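Local coordinates for protein-arginine-phosphatase (Geobacillus stearothermophilus, PDB 4PIC) that catalyses the specific dephosphorylation of phosphoarginine residues in proteins, restoring the arginine side chain and releasing phosphate, and probably counteracts the protein arginine kinase McsB in vivo, at residues E71-A76 / E92-A97; G85-I90 / D99-L104. All coordinates share one frame; numbering follows the deposited sequence.

Contact 1 and contact 2 illustrate how one helix, 84-93, and the turn after it can serve two neighbours: the turn that follows its C-terminal end packs against helix 70-75 in contact 1, and its middle against strand 101-103 in contact 2. Their centres lie about 10 Å apart. I73 CD1 of contact 1 comes within 4.1 Å of I90 CG2 of contact 2, which makes the apolar packing continuous. K100 adds a polar tie, its NZ reaching I73 O at 2.7 Å and A76 O at 2.8 Å, probable hydrogen bonds at the end of helix 70-75. Contact 2 lies nearer the catalytic site: the side chain of I90 is about 8 Å from that of the nucleophile C9, whereas contact 1 stands clear of the catalytic and substrate-binding residues.

Contact 1 of 2, residues E71-A76 / E92-A97; sequences EHIDWA and ERFPEA
I73 lays its CG1 methylene over one face of the F94 ring, 3.9 Å from the ring centroid and 18° off the normal, a CH-pi contact displaced toward the CD2 side. The terminal CD1 follows the same rim, 3.9 Å from F94 CD2. The other branch of the isoleucine does a separate job: with CG2 anti to the backbone N, this methyl meets A97 CB at 3.6 Å. One beta-branched residue thus grips two partners, an aromatic face with its longer arm and a small methyl with its shorter one.

The opposite face of the F94 ring is taken by its own neighbour, R93, whose CG stands 3.5 Å above the ring plane near the rim, so that the phenyl is sandwiched between two aliphatic groups. F94 CE1 in turn lies over one face of the R93 guanidinium. The backbone brings F94 and A97 together: the chain leaves helical geometry at F94 and turns at once into a 3-10 segment, with A97 N bonded to F94 O at 2.8 Å.

Toward solvent the character changes. The carboxylates of D74 and E96 approach to 5.0 Å between OD1 and OE2, and K70 forms a salt bridge to each, which probably offsets their mutual repulsion.

This is packing of helix 70-75 against the turn and 3-10 segment that follow helix 84-93 in the low-molecular-weight phosphatase fold. E92 packs on F119 and R93 on F39 of the second subunit. H72, W75 and A76 set helix 70-75 against L6 of strand 3-9, while I73 turns to residues 94-97.

Contact 2 of 2, residues G85-I90 / D99-L104; sequences GHKDMI and DKTFTL
The flat groups that K87 meets are peptide units of strand 101-103: its CD stands above the plane of the F102-T103 peptide, offset toward F102 CA, 3.8 Å from T103 N, and its CE passes 3.8 Å from T101 O. F102, whose CB points away from helix 85-90, sets its ring against F107, the two planes inclined at about 45°.

With CG anti to the backbone N (chi1 179°), the lysine chain runs out across the strand until a bend at chi4 turns NZ toward D88 OD1, a long salt bridge at 3.7 Å. T101 CG2 is wedged between K87 CG at 4.0 Å and I90 CG2 at 3.9 Å.

Helix and strand belong to the beta-alpha-beta unit 78-81, 84-93, 101-103; their segment axes run nearly antiparallel, at 168° and 7.8 Å apart. Replacing K87 by an alanine is likely to leave the F102-T103 peptide and one flank of the T101 methyl without cover, and D88 without its distant cationic mate.

Both threonine hydroxyls have partners outside the two segments. T101 OG1 bonds to A97 O, while T103 OG1 bonds to D112 OD2 and N-caps helix 104-109 through Q106 N.

Contact 1 of 2, residues E71-A76 / E92-A97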
loop_
_atom_site.group_PDB
_atom_site.type_symbol
_atom_site.label_atom_id
_atom_site.label_comp_id
_atom_site.label_asym_id
_atom_site.label_seq_id
_atom_site.Cartn_x
_atom_site.Cartn_y
_atom_site.Cartn_z
ATOM N N GLU A 71 -14.322 -1.700 6.776
ATOM C CA GLU A 71 -15.477 -0.915 7.175
ATOM C C GLU A 71 -15.740 0.261 6.229
ATOM O O GLU A 71 -16.892 0.593 5.959
ATOM C CB GLU A 71 -15.308 -0.433 8.616
ATOM C CG GLU A 71 -15.438 -1.542 9.674
ATOM C CD GLU A 71 -14.398 -2.661 9.540
ATOM O OE1 GLU A 71 -13.198 -2.366 9.329
ATOM O OE2 GLU A 71 -14.790 -3.846 9.639
ATOM N N HIS A 72 -14.679 0.884 5.721
ATOM C CA HIS A 72 -14.835 1.990 4.768
ATOM C C HIS A 72 -15.352 1.463 3.443
ATOM O O HIS A 72 -16.156 2.108 2.769
ATOM C CB HIS A 72 -13.497 2.671 4.474
ATOM C CG HIS A 72 -12.883 3.368 5.640
ATOM N ND1 HIS A 72 -11.756 2.890 6.274
ATOM C CD2 HIS A 72 -13.195 4.533 6.254
ATOM C CE1 HIS A 72 -11.414 3.718 7.245
ATOM N NE2 HIS A 72 -12.270 4.725 7.252
ATOM N N ILE A 73 -14.841 0.306 3.043
ATOM C CA ILE A 73 -15.241 -0.334 1.800
ATOM C C ILE A 73 -16.732 -0.672 1.819
ATOM O O ILE A 73 -17.452 -0.405 0.850
ATOM C CB ILE A 73 -14.412 -1.609 1.554
ATOM C CG1 ILE A 73 -12.926 -1.264 1.415
ATOM C CG2 ILE A 73 -14.928 -2.370 0.337
ATOM C CD1 ILE A 73 -12.595 -0.427 0.190
ATOM N N ASP A 74 -17.200 -1.223 2.938
ATOM C CA ASP A 74 -18.606 -1.587 3.082
ATOM C C ASP A 74 -19.523 -0.370 3.192
ATOM O O ASP A 74 -20.678 -0.422 2.774
ATOM C CB ASP A 74 -18.807 -2.491 4.297
ATOM C CG ASP A 74 -18.147 -3.839 4.136
ATOM O OD1 ASP A 74 -17.827 -4.209 2.987
ATOM O OD2 ASP A 74 -17.961 -4.528 5.162
ATOM N N TRP A 75 -19.008 0.713 3.761
ATOM C CA TRP A 75 -19.763 1.966 3.869
ATOM C C TRP A 75 -19.994 2.610 2.500
ATOM O O TRP A 75 -21.094 3.087 2.196
ATOM C CB TRP A 75 -19.010 2.933 4.783
ATOM C CG TRP A 75 -19.548 4.334 4.841
ATOM C CD1 TRP A 75 -20.489 4.819 5.708
ATOM C CD2 TRP A 75 -19.139 5.449 4.031
ATOM N NE1 TRP A 75 -20.700 6.157 5.479
ATOM C CE2 TRP A 75 -19.892 6.568 4.449
ATOM C CE3 TRP A 75 -18.224 5.605 2.981
ATOM C CZ2 TRP A 75 -19.751 7.828 3.864
ATOM C CZ3 TRP A 75 -18.086 6.859 2.400
ATOM C CH2 TRP A 75 -18.849 7.953 2.839
ATOM N N ALA A 76 -18.960 2.599 1.667
ATOM C CA ALA A 76 -18.983 3.313 0.392
ATOM C C ALA A 76 -19.968 2.742 -0.620
ATOM O O ALA A 76 -20.107 1.525 -0.750
ATOM C CB ALA A 76 -17.576 3.334 -0.203
ATOM N N GLU A 92 -7.350 -5.614 -5.391
ATOM C CA GLU A 92 -6.603 -6.816 -5.042
ATOM C C GLU A 92 -6.780 -7.134 -3.556
ATOM O O GLU A 92 -6.953 -8.293 -3.186
ATOM C CB GLU A 92 -5.121 -6.660 -5.399
ATOM C CG GLU A 92 -4.282 -7.917 -5.182
ATOM C CD GLU A 92 -2.937 -7.836 -5.885
ATOM O OE1 GLU A 92 -1.895 -7.858 -5.192
ATOM O OE2 GLU A 92 -2.924 -7.758 -7.136
ATOM N N ARG A 93 -6.751 -6.102 -2.712
ATOM C CA ARG A 93 -6.891 -6.279 -1.265
ATOM C C ARG A 93 -8.323 -6.580 -0.852
ATOM O O ARG A 93 -8.563 -7.402 0.040
ATOM C CB ARG A 93 -6.394 -5.024 -0.539
ATOM C CG ARG A 93 -6.677 -4.999 0.949
ATOM C CD ARG A 93 -5.821 -6.022 1.706
ATOM N NE ARG A 93 -6.051 -5.911 3.141
ATOM C CZ ARG A 93 -7.067 -6.470 3.785
ATOM N NH1 ARG A 93 -7.959 -7.202 3.126
ATOM N NH2 ARG A 93 -7.194 -6.302 5.092
ATOM N N PHE A 94 -9.267 -5.900 -1.506
ATOM C CA PHE A 94 -10.695 -6.051 -1.252
ATOM C C PHE A 94 -11.450 -6.407 -2.539
ATOM O O PHE A 94 -12.126 -5.553 -3.124
ATOM C CB PHE A 94 -11.283 -4.754 -0.678
ATOM C CG PHE A 94 -10.664 -4.322 0.623
ATOM C CD1 PHE A 94 -10.922 -5.017 1.797
ATOM C CD2 PHE A 94 -9.853 -3.206 0.673
ATOM C CE1 PHE A 94 -10.353 -4.612 2.999
ATOM C CE2 PHE A 94 -9.288 -2.789 1.868
ATOM C CZ PHE A 94 -9.540 -3.494 3.032
ATOM N N PRO A 95 -11.352 -7.673 -2.974
ATOM C CA PRO A 95 -11.982 -8.122 -4.224
ATOM C C PRO A 95 -13.481 -7.853 -4.258
ATOM O O PRO A 95 -14.044 -7.628 -5.331
ATOM C CB PRO A 95 -11.730 -9.634 -4.221
ATOM C CG PRO A 95 -10.529 -9.816 -3.388
ATOM C CD PRO A 95 -10.595 -8.758 -2.322
ATOM N N GLU A 96 -14.116 -7.865 -3.092
ATOM C CA GLU A 96 -15.552 -7.607 -3.002
ATOM C C GLU A 96 -15.915 -6.170 -3.407
ATOM O O GLU A 96 -17.087 -5.863 -3.641
ATOM C CB GLU A 96 -16.047 -7.904 -1.583
ATOM C CG GLU A 96 -15.509 -6.932 -0.519
ATOM C CD GLU A 96 -14.216 -7.387 0.184
ATOM O OE1 GLU A 96 -13.292 -7.942 -0.455
ATOM O OE2 GLU A 96 -14.123 -7.171 1.410
ATOM N N ALA A 97 -14.905 -5.305 -3.488
ATOM C CA ALA A 97 -15.091 -3.901 -3.865
ATOM C C ALA A 97 -14.993 -3.635 -5.372
ATOM O O ALA A 97 -15.133 -2.493 -5.810
ATOM C CB ALA A 97 -14.074 -3.034 -3.128
#

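Contact 2 of 2, residues G85-I90 / D99-L104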
loop_
_atom_site.group_PDB
_atom_site.type_symbol
_atom_site.label_atom_id
_atom_site.label_comp_id
_atom_site.label_asym_id
_atom_site.label_seq_id
_atom_site.Cartn_x
_atom_site.Cartn_y
_atom_site.Cartn_z
ATOM N N GLY A 85 -3.124 2.833 -9.952
ATOM C CA GLY A 85 -2.349 2.043 -9.008
ATOM C C GLY A 85 -3.110 1.846 -7.716
ATOM O O GLY A 85 -3.162 0.745 -7.173
ATOM N N HIS A 86 -3.728 2.917 -7.224
ATOM C CA HIS A 86 -4.522 2.804 -6.007
ATOM C C HIS A 86 -5.742 1.926 -6.247
ATOM O O HIS A 86 -6.087 1.095 -5.402
ATOM C CB HIS A 86 -4.970 4.181 -5.523
ATOM C CG HIS A 86 -3.866 5.000 -4.936
ATOM N ND1 HIS A 86 -3.483 6.212 -5.463
ATOM C CD2 HIS A 86 -3.067 4.784 -3.861
ATOM C CE1 HIS A 86 -2.485 6.705 -4.745
ATOM N NE2 HIS A 86 -2.221 5.861 -3.766
ATOM N N LYS A 87 -6.412 2.131 -7.379
ATOM C CA LYS A 87 -7.548 1.290 -7.738
ATOM C C LYS A 87 -7.152 -0.181 -7.737
ATOM O O LYS A 87 -7.841 -1.020 -7.143
ATOM C CB LYS A 87 -8.106 1.684 -9.103
ATOM C CG LYS A 87 -9.284 0.812 -9.539
ATOM C CD LYS A 87 -9.761 1.173 -10.931
ATOM C CE LYS A 87 -10.414 -0.019 -11.611
ATOM N NZ LYS A 87 -9.451 -1.153 -11.710
ATOM N N ASP A 88 -6.028 -0.488 -8.373
ATOM C CA ASP A 88 -5.576 -1.870 -8.461
ATOM C C ASP A 88 -5.264 -2.449 -7.082
ATOM O O ASP A 88 -5.627 -3.577 -6.787
ATOM C CB ASP A 88 -4.356 -1.988 -9.377
ATOM C CG ASP A 88 -4.687 -1.736 -10.835
ATOM O OD1 ASP A 88 -5.871 -1.831 -11.219
ATOM O OD2 ASP A 88 -3.743 -1.444 -11.595
HETATM N N MSE A 89 -4.609 -1.668 -6.227
HETATM C CA MSE A 89 -4.351 -2.133 -4.870
HETATM C C MSE A 89 -5.627 -2.402 -4.092
HETATM O O MSE A 89 -5.739 -3.421 -3.403
HETATM C CB MSE A 89 -3.482 -1.139 -4.096
HETATM C CG MSE A 89 -2.066 -0.992 -4.624
HETATM SE SE MSE A 89 -0.959 0.102 -3.487
HETATM C CE MSE A 89 -0.773 -1.148 -2.026
ATOM N N ILE A 90 -6.596 -1.496 -4.205
ATOM C CA ILE A 90 -7.851 -1.648 -3.481
ATOM C C ILE A 90 -8.587 -2.919 -3.887
ATOM O O ILE A 90 -9.050 -3.671 -3.035
ATOM C CB ILE A 90 -8.767 -0.434 -3.696
ATOM C CG1 ILE A 90 -8.117 0.793 -3.061
ATOM C CG2 ILE A 90 -10.150 -0.686 -3.098
ATOM C CD1 ILE A 90 -8.684 2.087 -3.600
ATOM N N ASP A 99 -16.723 -3.977 -8.135
ATOM C CA ASP A 99 -17.766 -3.378 -8.950
ATOM C C ASP A 99 -17.960 -1.900 -8.645
ATOM O O ASP A 99 -18.552 -1.177 -9.444
ATOM C CB ASP A 99 -19.083 -4.102 -8.714
ATOM C CG ASP A 99 -19.617 -3.858 -7.330
ATOM O OD1 ASP A 99 -19.016 -4.383 -6.363
ATOM O OD2 ASP A 99 -20.621 -3.123 -7.197
ATOM N N LYS A 100 -17.467 -1.441 -7.494
ATOM C CA LYS A 100 -17.732 -0.063 -7.079
ATOM C C LYS A 100 -16.462 0.758 -6.891
ATOM O O LYS A 100 -16.518 1.869 -6.358
ATOM C CB LYS A 100 -18.568 -0.025 -5.801
ATOM C CG LYS A 100 -17.887 -0.608 -4.571
ATOM C CD LYS A 100 -18.816 -0.489 -3.367
ATOM C CE LYS A 100 -18.299 -1.272 -2.185
ATOM N NZ LYS A 100 -19.200 -1.095 -1.025
ATOM N N THR A 101 -15.331 0.227 -7.342
ATOM C CA THR A 101 -14.065 0.948 -7.217
ATOM C C THR A 101 -13.616 1.421 -8.587
ATOM O O THR A 101 -13.546 0.638 -9.533
ATOM C CB THR A 101 -12.987 0.056 -6.590
ATOM O OG1 THR A 101 -13.453 -0.382 -5.310
ATOM C CG2 THR A 101 -11.691 0.830 -6.387
ATOM N N PHE A 102 -13.348 2.718 -8.705
ATOM C CA PHE A 102 -12.965 3.309 -9.977
ATOM C C PHE A 102 -11.897 4.329 -9.664
ATOM O O PHE A 102 -11.802 4.769 -8.525
ATOM C CB PHE A 102 -14.138 4.097 -10.585
ATOM C CG PHE A 102 -15.448 3.351 -10.646
ATOM C CD1 PHE A 102 -15.850 2.740 -11.820
ATOM C CD2 PHE A 102 -16.289 3.307 -9.544
ATOM C CE1 PHE A 102 -17.062 2.067 -11.887
ATOM C CE2 PHE A 102 -17.501 2.638 -9.605
ATOM C CZ PHE A 102 -17.882 2.015 -10.772
ATOM N N THR A 103 -11.129 4.756 -10.661
ATOM C CA THR A 103 -10.401 6.016 -10.493
ATOM C C THR A 103 -11.422 7.133 -10.615
ATOM O O THR A 103 -12.431 6.991 -11.312
ATOM C CB THR A 103 -9.290 6.240 -11.537
ATOM O OG1 THR A 103 -9.863 6.311 -12.852
ATOM C CG2 THR A 103 -8.255 5.120 -11.471
ATOM N N LEU A 104 -11.181 8.243 -9.936
ATOM C CA LEU A 104 -12.074 9.385 -10.055
ATOM C C LEU A 104 -12.246 9.797 -11.523
ATOM O O LEU A 104 -13.359 10.049 -11.974
ATOM C CB LEU A 104 -11.540 10.543 -9.213
ATOM C CG LEU A 104 -12.206 11.896 -9.371
ATOM C CD1 LEU A 104 -13.695 11.846 -9.030
ATOM C CD2 LEU A 104 -11.474 12.911 -8.488
#